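Rubredoxin\:oxygen oxidoreductase (Desulfovibrio gigas, PDB 1E5D) catalyses the four-electron reduction of one oxygen molecule to two water molecules, using a diiron centre and FMN. Local coordinates at residues A[251-256]-A[394-399]; A[285-290]-A[298-303]; A[328-333]-A[356-361]. All coordinates share one frame; numbering follows the deposited sequence.

Contact 1. Residues A[251-256]-A[394-399]; sequences PTNKVV and RALKAK
Lys254 NZ is gripped by two carboxylates, those of Asp303 and Glu300, while at the other end of the residue its backbone N lies 4.4 Å from CD1 of Leu396. That leucine meets the chain just before strand 254-256 with both methyls: CD2 of Leu396 stands 3.4 Å from Thr252 O, and CD1 of Leu396 lies 3.7 Å from the same oxygen. The methyls pack against the oxygen without forming a bond. The torsion chi1 of Leu396, -138°, departs from a staggered value and carries them out from helix 394-399. Both have further neighbours. Val255 reaches CD1 of Leu396 through CG2 at 4.3 Å, while Pro251 CB is a looser neighbour of Leu396 CD2 at 4.5 Å. Asn253 passes the leucine at a slant, turning its carbonyl end inward, with OD1 at 3.6 Å from Leu396 CD1 and ND2 farther off. The contact is thus carried by one buried leucine, which Ile338 on strand 338-345 also touches. On the helix, Lys399 NZ pairs with Asp365 and Lys397 NZ bonds to Glu280 O; Thr252 OG1 bonds to Asp303 O. Val255 touches Leu396, and Val256 packs on Glu300 and Ile301 of helix 294-302. This closing of the last helix onto strand 254-259, the first of the C-terminal domain, is characteristic of the flavodoxin-like fold.

Contact 2. Residues A[285-290]-A[298-303]; sequences KLMWCK and MSEISD
This is a small, mainly apolar meeting between the edge strand 283-288 of the parallel sheet and helix 294-302, the next helix along the chain. Glu300 supplies the helix side with the aliphatic stem of its side chain. Met287 comes in at about a right angle to it: CE and SD of Met287 each lie 3.6 Å from Glu300 CG, and SD is 3.9 Å from Glu300 CB. A bend in the methionine at chi3, 80°, folds the methyl back so that sulfur and methyl both rest on that one methylene. Lys285, two residues earlier on the same side of the strand, slants past the carboxylate, its CG and CD each 3.9 Å from Glu300 OE1. Its ammonium does not pair there, since Lys285 NZ remains 5.9 Å from Glu300 OE1. The carboxylate is instead held by two other cations, Lys254 NZ at OE1 and Arg188 NH1 at OE2, the latter from helix 183-198; they probably stabilise its negative charge at this partly covered position. Near the end of the helix, Ser302 OG donates to Ser299 O over 2.6 Å, with a C=O...donor angle of 145°. The helix goes on to strand 306-310, which lies beyond strand 254-259 in the sheet; strand, helix and strand form a beta-alpha-beta crossover of the flavodoxin-like fold.

Contact 3. Residues A[328-333]-A[356-361]; sequences YIKGLR and AEWLTG
Lys330 meets the six-membered ring of Trp358 through one methylene, CD, which comes obliquely to 3.9 Å from Trp358 CZ3; the two side chains run at about a right angle. The lysine is almost fully stretched as far as CE, with CG anti to the backbone N at chi1 170°, and then turns at chi4, 97°. That final bend swings the ammonium away from the indole toward the backbone of the other helix. A water molecule bridges the gap: it accepts from Lys330 NZ at 3.0 Å and donates to Trp358 O at 2.8 Å. Residue 358 is therefore approached twice by the same lysine, directly at its ring and through water at its carbonyl. Gly361 O is 3.9 Å from Lys330 NZ, too far for a hydrogen bond, although the carbonyl dipole may still attract the charge. The indole also packs on Leu326 and Gln327, about one turn earlier in helix 320-331 than Lys330, so the ring spans neighbouring turns of that helix. Tyr328 is directed away from the 356-361 helix; Tyr328 packs on Pro320 and Leu332 on Asn315, both of the second subunit. The contact itself is a surface one. It joins two consecutive helices, connected through strand 338-345, as neighbours on one face of the parallel sheet of a flavodoxin-like domain.

All three contacts belong to the C-terminal, flavodoxin-like half, away from the diiron site. Contacts 2 and 3 follow one another along the chain, and both are nested within the long loop closed by contact 1. Contacts 1 and 2, with centres 15 Å apart, share the sheet through neighbouring strands 254-259 and 283-288, and meet where the side chains of Lys254 and Lys285 pack together. Contacts 2 and 3, 14 Å between centres, touch through Ile301 and Ile329, helix 294-302 against helix 320-331. Contacts 1 and 3, 18 Å between centres, do not touch. Contacts 1 and 2 set helices 379-400 and 294-302 against the sheet, while contact 3 joins two helices of one face, as in a flavodoxin-like alpha-beta-alpha sandwich.

Contact 1. Residues A[251-256]-A[394-399]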
loop_
_atom_site.group_PDB
_atom_site.type_symbol
_atom_site.label_atom_id
_atom_site.label_comp_id
_atom_site.label_asym_id
_atom_site.label_seq_id
_atom_site.Cartn_x
_atom_site.Cartn_y
_atom_site.Cartn_z
ATOM N N PRO A 251 -9.539 -13.736 22.088
ATOM C CA PRO A 251 -10.546 -12.801 21.606
ATOM C C PRO A 251 -11.063 -11.863 22.693
ATOM O O PRO A 251 -11.058 -12.172 23.874
ATOM C CB PRO A 251 -11.702 -13.705 21.179
ATOM C CG PRO A 251 -11.079 -15.032 20.913
ATOM C CD PRO A 251 -9.904 -15.142 21.840
ATOM N N THR A 252 -11.525 -10.709 22.249
ATOM C CA THR A 252 -12.315 -9.772 23.013
ATOM C C THR A 252 -13.508 -9.337 22.159
ATOM O O THR A 252 -13.624 -9.713 20.988
ATOM C CB THR A 252 -11.522 -8.531 23.441
ATOM O OG1 THR A 252 -11.105 -7.837 22.259
ATOM C CG2 THR A 252 -10.261 -8.911 24.192
ATOM N N ASN A 253 -14.385 -8.543 22.745
ATOM C CA ASN A 253 -15.599 -8.046 22.123
ATOM C C ASN A 253 -15.328 -6.897 21.162
ATOM O O ASN A 253 -16.206 -6.086 20.878
ATOM C CB ASN A 253 -16.557 -7.565 23.220
ATOM C CG ASN A 253 -18.011 -7.783 22.864
ATOM O OD1 ASN A 253 -18.318 -8.558 21.960
ATOM N ND2 ASN A 253 -18.888 -7.091 23.580
ATOM N N LYS A 254 -14.104 -6.814 20.666
ATOM C CA LYS A 254 -13.659 -5.742 19.791
ATOM C C LYS A 254 -13.724 -6.165 18.329
ATOM O O LYS A 254 -13.267 -7.232 17.925
ATOM C CB LYS A 254 -12.239 -5.335 20.170
ATOM C CG LYS A 254 -11.713 -4.094 19.469
ATOM C CD LYS A 254 -10.397 -3.667 20.094
ATOM C CE LYS A 254 -9.440 -3.080 19.076
ATOM N NZ LYS A 254 -8.047 -3.077 19.602
ATOM N N VAL A 255 -14.324 -5.281 17.536
ATOM C CA VAL A 255 -14.419 -5.524 16.101
ATOM C C VAL A 255 -13.655 -4.415 15.384
ATOM O O VAL A 255 -13.857 -3.228 15.620
ATOM C CB VAL A 255 -15.878 -5.603 15.631
ATOM C CG1 VAL A 255 -15.971 -5.851 14.133
ATOM C CG2 VAL A 255 -16.636 -6.702 16.365
ATOM N N VAL A 256 -12.741 -4.809 14.515
ATOM C CA VAL A 256 -11.973 -3.945 13.654
ATOM C C VAL A 256 -12.507 -4.100 12.231
ATOM O O VAL A 256 -12.459 -5.176 11.636
ATOM C CB VAL A 256 -10.474 -4.286 13.633
ATOM C CG1 VAL A 256 -9.791 -3.545 12.482
ATOM C CG2 VAL A 256 -9.813 -3.961 14.956
ATOM N N ARG A 394 -22.769 -12.716 17.073
ATOM C CA ARG A 394 -23.314 -13.843 17.829
ATOM C C ARG A 394 -22.184 -14.837 18.065
ATOM O O ARG A 394 -21.940 -15.313 19.165
ATOM C CB ARG A 394 -24.465 -14.522 17.102
ATOM C CG ARG A 394 -25.753 -14.622 17.898
ATOM C CD ARG A 394 -26.947 -14.085 17.127
ATOM N NE ARG A 394 -27.424 -12.807 17.649
ATOM C CZ ARG A 394 -28.576 -12.238 17.318
ATOM N NH1 ARG A 394 -29.386 -12.836 16.454
ATOM N NH2 ARG A 394 -28.928 -11.070 17.842
ATOM N N ALA A 395 -21.487 -15.111 16.965
ATOM C CA ALA A 395 -20.364 -16.044 17.021
ATOM C C ALA A 395 -19.292 -15.545 17.978
ATOM O O ALA A 395 -18.705 -16.343 18.713
ATOM C CB ALA A 395 -19.800 -16.243 15.625
ATOM N N LEU A 396 -19.039 -14.239 17.970
ATOM C CA LEU A 396 -18.059 -13.655 18.883
ATOM C C LEU A 396 -18.425 -13.980 20.333
ATOM O O LEU A 396 -17.621 -14.563 21.056
ATOM C CB LEU A 396 -17.963 -12.143 18.718
ATOM C CG LEU A 396 -16.577 -11.500 18.725
ATOM C CD1 LEU A 396 -16.708 -10.014 19.049
ATOM C CD2 LEU A 396 -15.627 -12.190 19.690
ATOM N N LYS A 397 -19.632 -13.592 20.722
ATOM C CA LYS A 397 -20.133 -13.793 22.076
ATOM C C LYS A 397 -19.889 -15.218 22.565
ATOM O O LYS A 397 -19.314 -15.413 23.638
ATOM C CB LYS A 397 -21.627 -13.464 22.145
ATOM C CG LYS A 397 -21.932 -12.036 22.565
ATOM C CD LYS A 397 -23.180 -11.499 21.887
ATOM C CE LYS A 397 -23.100 -9.997 21.656
ATOM N NZ LYS A 397 -24.211 -9.513 20.789
ATOM N N ALA A 398 -20.326 -16.190 21.775
ATOM C CA ALA A 398 -20.128 -17.599 22.065
ATOM C C ALA A 398 -18.700 -17.897 22.509
ATOM O O ALA A 398 -18.486 -18.450 23.581
ATOM C CB ALA A 398 -20.449 -18.456 20.847
ATOM N N LYS A 399 -17.759 -17.517 21.657
ATOM C CA LYS A 399 -16.336 -17.670 21.894
ATOM C C LYS A 399 -15.907 -17.089 23.235
ATOM O O LYS A 399 -15.039 -17.626 23.920
ATOM C CB LYS A 399 -15.553 -16.963 20.782
ATOM C CG LYS A 399 -14.610 -17.853 19.998
ATOM C CD LYS A 399 -14.750 -17.614 18.504
ATOM C CE LYS A 399 -13.482 -17.981 17.747
ATOM N NZ LYS A 399 -13.800 -18.543 16.401
#

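Contact 2. Residues A[285-290]-A[298-303]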
loop_
_atom_site.group_PDB
_atom_site.type_symbol
_atom_site.label_atom_id
_atom_site.label_comp_id
_atom_site.label_asym_id
_atom_site.label_seq_id
_atom_site.Cartn_x
_atom_site.Cartn_y
_atom_site.Cartn_z
ATOM N N LYS A 285 -13.607 -0.576 15.945
ATOM C CA LYS A 285 -12.628 0.263 15.279
ATOM C C LYS A 285 -12.929 0.201 13.771
ATOM O O LYS A 285 -12.753 -0.861 13.178
ATOM C CB LYS A 285 -11.192 -0.153 15.567
ATOM C CG LYS A 285 -10.805 -0.112 17.037
ATOM C CD LYS A 285 -10.523 1.302 17.511
ATOM C CE LYS A 285 -11.304 1.633 18.771
ATOM N NZ LYS A 285 -11.970 2.966 18.696
ATOM N N LEU A 286 -13.373 1.329 13.240
ATOM C CA LEU A 286 -13.599 1.556 11.824
ATOM C C LEU A 286 -12.401 2.262 11.197
ATOM O O LEU A 286 -12.197 3.459 11.400
ATOM C CB LEU A 286 -14.870 2.388 11.606
ATOM C CG LEU A 286 -15.268 2.630 10.148
ATOM C CD1 LEU A 286 -15.162 1.337 9.354
ATOM C CD2 LEU A 286 -16.672 3.191 10.043
ATOM N N MET A 287 -11.586 1.550 10.425
ATOM C CA MET A 287 -10.345 2.128 9.924
ATOM C C MET A 287 -10.234 2.136 8.404
ATOM O O MET A 287 -10.267 1.098 7.752
ATOM C CB MET A 287 -9.156 1.353 10.531
ATOM C CG MET A 287 -9.338 1.156 12.034
ATOM S SD MET A 287 -8.008 0.196 12.790
ATOM C CE MET A 287 -6.772 1.480 12.952
ATOM N N TRP A 288 -10.085 3.325 7.842
ATOM C CA TRP A 288 -9.852 3.583 6.434
ATOM C C TRP A 288 -8.394 3.369 6.052
ATOM O O TRP A 288 -7.502 4.000 6.619
ATOM C CB TRP A 288 -10.266 5.024 6.141
ATOM C CG TRP A 288 -10.271 5.417 4.702
ATOM C CD1 TRP A 288 -10.438 4.580 3.643
ATOM C CD2 TRP A 288 -10.106 6.727 4.153
ATOM N NE1 TRP A 288 -10.384 5.290 2.468
ATOM C CE2 TRP A 288 -10.185 6.609 2.753
ATOM C CE3 TRP A 288 -9.902 7.999 4.698
ATOM C CZ2 TRP A 288 -10.066 7.700 1.886
ATOM C CZ3 TRP A 288 -9.785 9.079 3.841
ATOM C CH2 TRP A 288 -9.867 8.930 2.447
ATOM N N CYS A 289 -8.109 2.491 5.099
ATOM C CA CYS A 289 -6.728 2.246 4.703
ATOM C C CYS A 289 -6.026 3.481 4.162
ATOM O O CYS A 289 -4.800 3.560 4.141
ATOM C CB CYS A 289 -6.653 1.159 3.617
ATOM S SG CYS A 289 -7.072 -0.477 4.237
ATOM N N LYS A 290 -6.770 4.478 3.691
ATOM C CA LYS A 290 -6.061 5.653 3.175
ATOM C C LYS A 290 -5.603 6.553 4.319
ATOM O O LYS A 290 -4.745 7.401 4.089
ATOM C CB LYS A 290 -6.946 6.432 2.212
ATOM C CG LYS A 290 -6.476 6.484 0.776
ATOM C CD LYS A 290 -7.166 5.465 -0.100
ATOM C CE LYS A 290 -7.476 6.041 -1.474
ATOM N NZ LYS A 290 -8.818 5.578 -1.934
ATOM N N MET A 298 -3.018 -3.325 12.360
ATOM C CA MET A 298 -2.562 -4.547 13.018
ATOM C C MET A 298 -2.640 -4.405 14.530
ATOM O O MET A 298 -3.065 -5.305 15.242
ATOM C CB MET A 298 -1.134 -4.889 12.591
ATOM C CG MET A 298 -0.577 -6.146 13.242
ATOM S SD MET A 298 -1.527 -7.613 12.764
ATOM C CE MET A 298 -1.201 -8.673 14.176
ATOM N N SER A 299 -2.217 -3.245 15.025
ATOM C CA SER A 299 -2.195 -3.082 16.477
ATOM C C SER A 299 -3.606 -3.217 17.027
ATOM O O SER A 299 -3.810 -3.791 18.093
ATOM C CB SER A 299 -1.600 -1.735 16.888
ATOM O OG SER A 299 -0.269 -1.613 16.402
ATOM N N GLU A 300 -4.562 -2.671 16.272
ATOM C CA GLU A 300 -5.945 -2.739 16.731
ATOM C C GLU A 300 -6.426 -4.178 16.642
ATOM O O GLU A 300 -7.237 -4.640 17.430
ATOM C CB GLU A 300 -6.838 -1.814 15.907
ATOM C CG GLU A 300 -6.524 -0.334 16.058
ATOM C CD GLU A 300 -6.562 0.149 17.495
ATOM O OE1 GLU A 300 -7.201 -0.520 18.341
ATOM O OE2 GLU A 300 -5.959 1.205 17.786
ATOM N N ILE A 301 -5.895 -4.887 15.645
ATOM C CA ILE A 301 -6.388 -6.237 15.394
ATOM C C ILE A 301 -5.849 -7.210 16.436
ATOM O O ILE A 301 -6.468 -8.238 16.702
ATOM C CB ILE A 301 -6.021 -6.714 13.980
ATOM C CG1 ILE A 301 -6.911 -6.138 12.873
ATOM C CG2 ILE A 301 -6.022 -8.235 13.899
ATOM C CD1 ILE A 301 -6.307 -6.348 11.501
ATOM N N SER A 302 -4.702 -6.865 17.006
ATOM C CA SER A 302 -4.028 -7.718 17.967
ATOM C C SER A 302 -4.964 -8.234 19.053
ATOM O O SER A 302 -4.927 -9.406 19.417
ATOM C CB SER A 302 -2.859 -6.952 18.612
ATOM O OG SER A 302 -3.356 -5.934 19.458
ATOM N N ASP A 303 -5.828 -7.364 19.571
ATOM C CA ASP A 303 -6.738 -7.780 20.631
ATOM C C ASP A 303 -8.184 -7.740 20.163
ATOM O O ASP A 303 -9.111 -7.772 20.977
ATOM C CB ASP A 303 -6.530 -6.892 21.865
ATOM C CG ASP A 303 -6.717 -5.424 21.523
ATOM O OD1 ASP A 303 -6.681 -5.096 20.313
ATOM O OD2 ASP A 303 -6.903 -4.599 22.441
#

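Contact 3. Residues A[328-333]-A[356-361]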
loop_
_atom_site.group_PDB
_atom_site.type_symbol
_atom_site.label_atom_id
_atom_site.label_comp_id
_atom_site.label_asym_id
_atom_site.label_seq_id
_atom_site.Cartn_x
_atom_site.Cartn_y
_atom_site.Cartn_z
ATOM N N TYR A 328 0.305 -7.643 4.790
ATOM C CA TYR A 328 1.002 -7.365 6.041
ATOM C C TYR A 328 0.436 -8.249 7.144
ATOM O O TYR A 328 1.162 -8.904 7.877
ATOM C CB TYR A 328 0.843 -5.906 6.431
ATOM C CG TYR A 328 1.621 -5.481 7.648
ATOM C CD1 TYR A 328 2.999 -5.331 7.572
ATOM C CD2 TYR A 328 1.004 -5.212 8.864
ATOM C CE1 TYR A 328 3.735 -4.937 8.668
ATOM C CE2 TYR A 328 1.742 -4.816 9.970
ATOM C CZ TYR A 328 3.109 -4.681 9.869
ATOM O OH TYR A 328 3.863 -4.290 10.950
ATOM N N ILE A 329 -0.892 -8.245 7.217
ATOM C CA ILE A 329 -1.557 -8.937 8.317
ATOM C C ILE A 329 -1.358 -10.443 8.240
ATOM O O ILE A 329 -1.058 -11.091 9.244
ATOM C CB ILE A 329 -3.054 -8.604 8.349
ATOM C CG1 ILE A 329 -3.330 -7.116 8.607
ATOM C CG2 ILE A 329 -3.762 -9.471 9.367
ATOM C CD1 ILE A 329 -4.820 -6.829 8.597
ATOM N N LYS A 330 -1.506 -10.994 7.040
ATOM C CA LYS A 330 -1.352 -12.434 6.880
ATOM C C LYS A 330 0.001 -12.912 7.404
ATOM O O LYS A 330 0.097 -13.968 8.030
ATOM C CB LYS A 330 -1.532 -12.813 5.412
ATOM C CG LYS A 330 -1.147 -14.246 5.085
ATOM C CD LYS A 330 -1.489 -14.533 3.629
ATOM C CE LYS A 330 -1.046 -15.930 3.210
ATOM N NZ LYS A 330 -2.190 -16.885 3.298
ATOM N N GLY A 331 1.048 -12.131 7.151
ATOM C CA GLY A 331 2.384 -12.497 7.577
ATOM C C GLY A 331 2.499 -12.512 9.090
ATOM O O GLY A 331 3.296 -13.249 9.667
ATOM N N LEU A 332 1.702 -11.682 9.772
ATOM C CA LEU A 332 1.896 -11.604 11.222
ATOM C C LEU A 332 1.124 -12.688 11.962
ATOM O O LEU A 332 1.165 -12.771 13.187
ATOM C CB LEU A 332 1.506 -10.198 11.685
ATOM C CG LEU A 332 2.562 -9.140 11.306
ATOM C CD1 LEU A 332 1.997 -7.741 11.477
ATOM C CD2 LEU A 332 3.828 -9.331 12.126
ATOM N N ARG A 333 0.430 -13.496 11.185
ATOM C CA ARG A 333 -0.353 -14.640 11.603
ATOM C C ARG A 333 -1.220 -14.399 12.829
ATOM O O ARG A 333 -1.069 -15.094 13.838
ATOM C CB ARG A 333 0.600 -15.817 11.879
ATOM C CG ARG A 333 1.506 -16.140 10.707
ATOM C CD ARG A 333 2.596 -17.117 11.126
ATOM N NE ARG A 333 3.222 -17.713 9.949
ATOM C CZ ARG A 333 4.244 -18.552 9.947
ATOM N NH1 ARG A 333 4.817 -18.946 11.077
ATOM N NH2 ARG A 333 4.712 -19.016 8.791
ATOM N N ALA A 356 -12.799 -13.019 1.021
ATOM C CA ALA A 356 -13.116 -14.281 1.680
ATOM C C ALA A 356 -11.946 -15.250 1.582
ATOM O O ALA A 356 -11.572 -15.851 2.584
ATOM C CB ALA A 356 -14.371 -14.912 1.105
ATOM N N GLU A 357 -11.357 -15.390 0.401
ATOM C CA GLU A 357 -10.219 -16.304 0.260
ATOM C C GLU A 357 -9.069 -15.893 1.174
ATOM O O GLU A 357 -8.343 -16.736 1.705
ATOM C CB GLU A 357 -9.740 -16.343 -1.188
ATOM C CG GLU A 357 -8.953 -17.579 -1.581
ATOM C CD GLU A 357 -9.351 -18.123 -2.942
ATOM O OE1 GLU A 357 -9.771 -17.328 -3.811
ATOM O OE2 GLU A 357 -9.241 -19.353 -3.143
ATOM N N TRP A 358 -8.909 -14.582 1.344
ATOM C CA TRP A 358 -7.844 -14.060 2.191
ATOM C C TRP A 358 -8.111 -14.425 3.653
ATOM O O TRP A 358 -7.250 -14.948 4.349
ATOM C CB TRP A 358 -7.733 -12.546 2.083
ATOM C CG TRP A 358 -6.902 -11.952 1.006
ATOM C CD1 TRP A 358 -7.337 -11.501 -0.214
ATOM C CD2 TRP A 358 -5.486 -11.724 1.036
ATOM N NE1 TRP A 358 -6.277 -11.011 -0.942
ATOM C CE2 TRP A 358 -5.131 -11.138 -0.198
ATOM C CE3 TRP A 358 -4.482 -11.959 1.981
ATOM C CZ2 TRP A 358 -3.812 -10.789 -0.500
ATOM C CZ3 TRP A 358 -3.179 -11.614 1.680
ATOM C CH2 TRP A 358 -2.852 -11.034 0.444
ATOM N N LEU A 359 -9.332 -14.114 4.107
ATOM C CA LEU A 359 -9.645 -14.364 5.512
ATOM C C LEU A 359 -9.539 -15.851 5.831
ATOM O O LEU A 359 -8.842 -16.252 6.762
ATOM C CB LEU A 359 -11.033 -13.812 5.845
ATOM C CG LEU A 359 -11.178 -12.295 5.660
ATOM C CD1 LEU A 359 -12.453 -11.795 6.316
ATOM C CD2 LEU A 359 -9.963 -11.563 6.213
ATOM N N THR A 360 -10.227 -16.657 5.040
ATOM C CA THR A 360 -10.173 -18.109 5.180
ATOM C C THR A 360 -8.738 -18.606 5.139
ATOM O O THR A 360 -8.315 -19.461 5.916
ATOM C CB THR A 360 -11.006 -18.793 4.082
ATOM O OG1 THR A 360 -12.389 -18.439 4.250
ATOM C CG2 THR A 360 -10.923 -20.304 4.215
ATOM N N GLY A 361 -7.925 -18.076 4.228
ATOM C CA GLY A 361 -6.543 -18.527 4.159
ATOM C C GLY A 361 -5.755 -18.186 5.404
ATOM O O GLY A 361 -4.694 -18.758 5.654
HETATM O O HOH W 1 -4.946 -15.800 2.974
#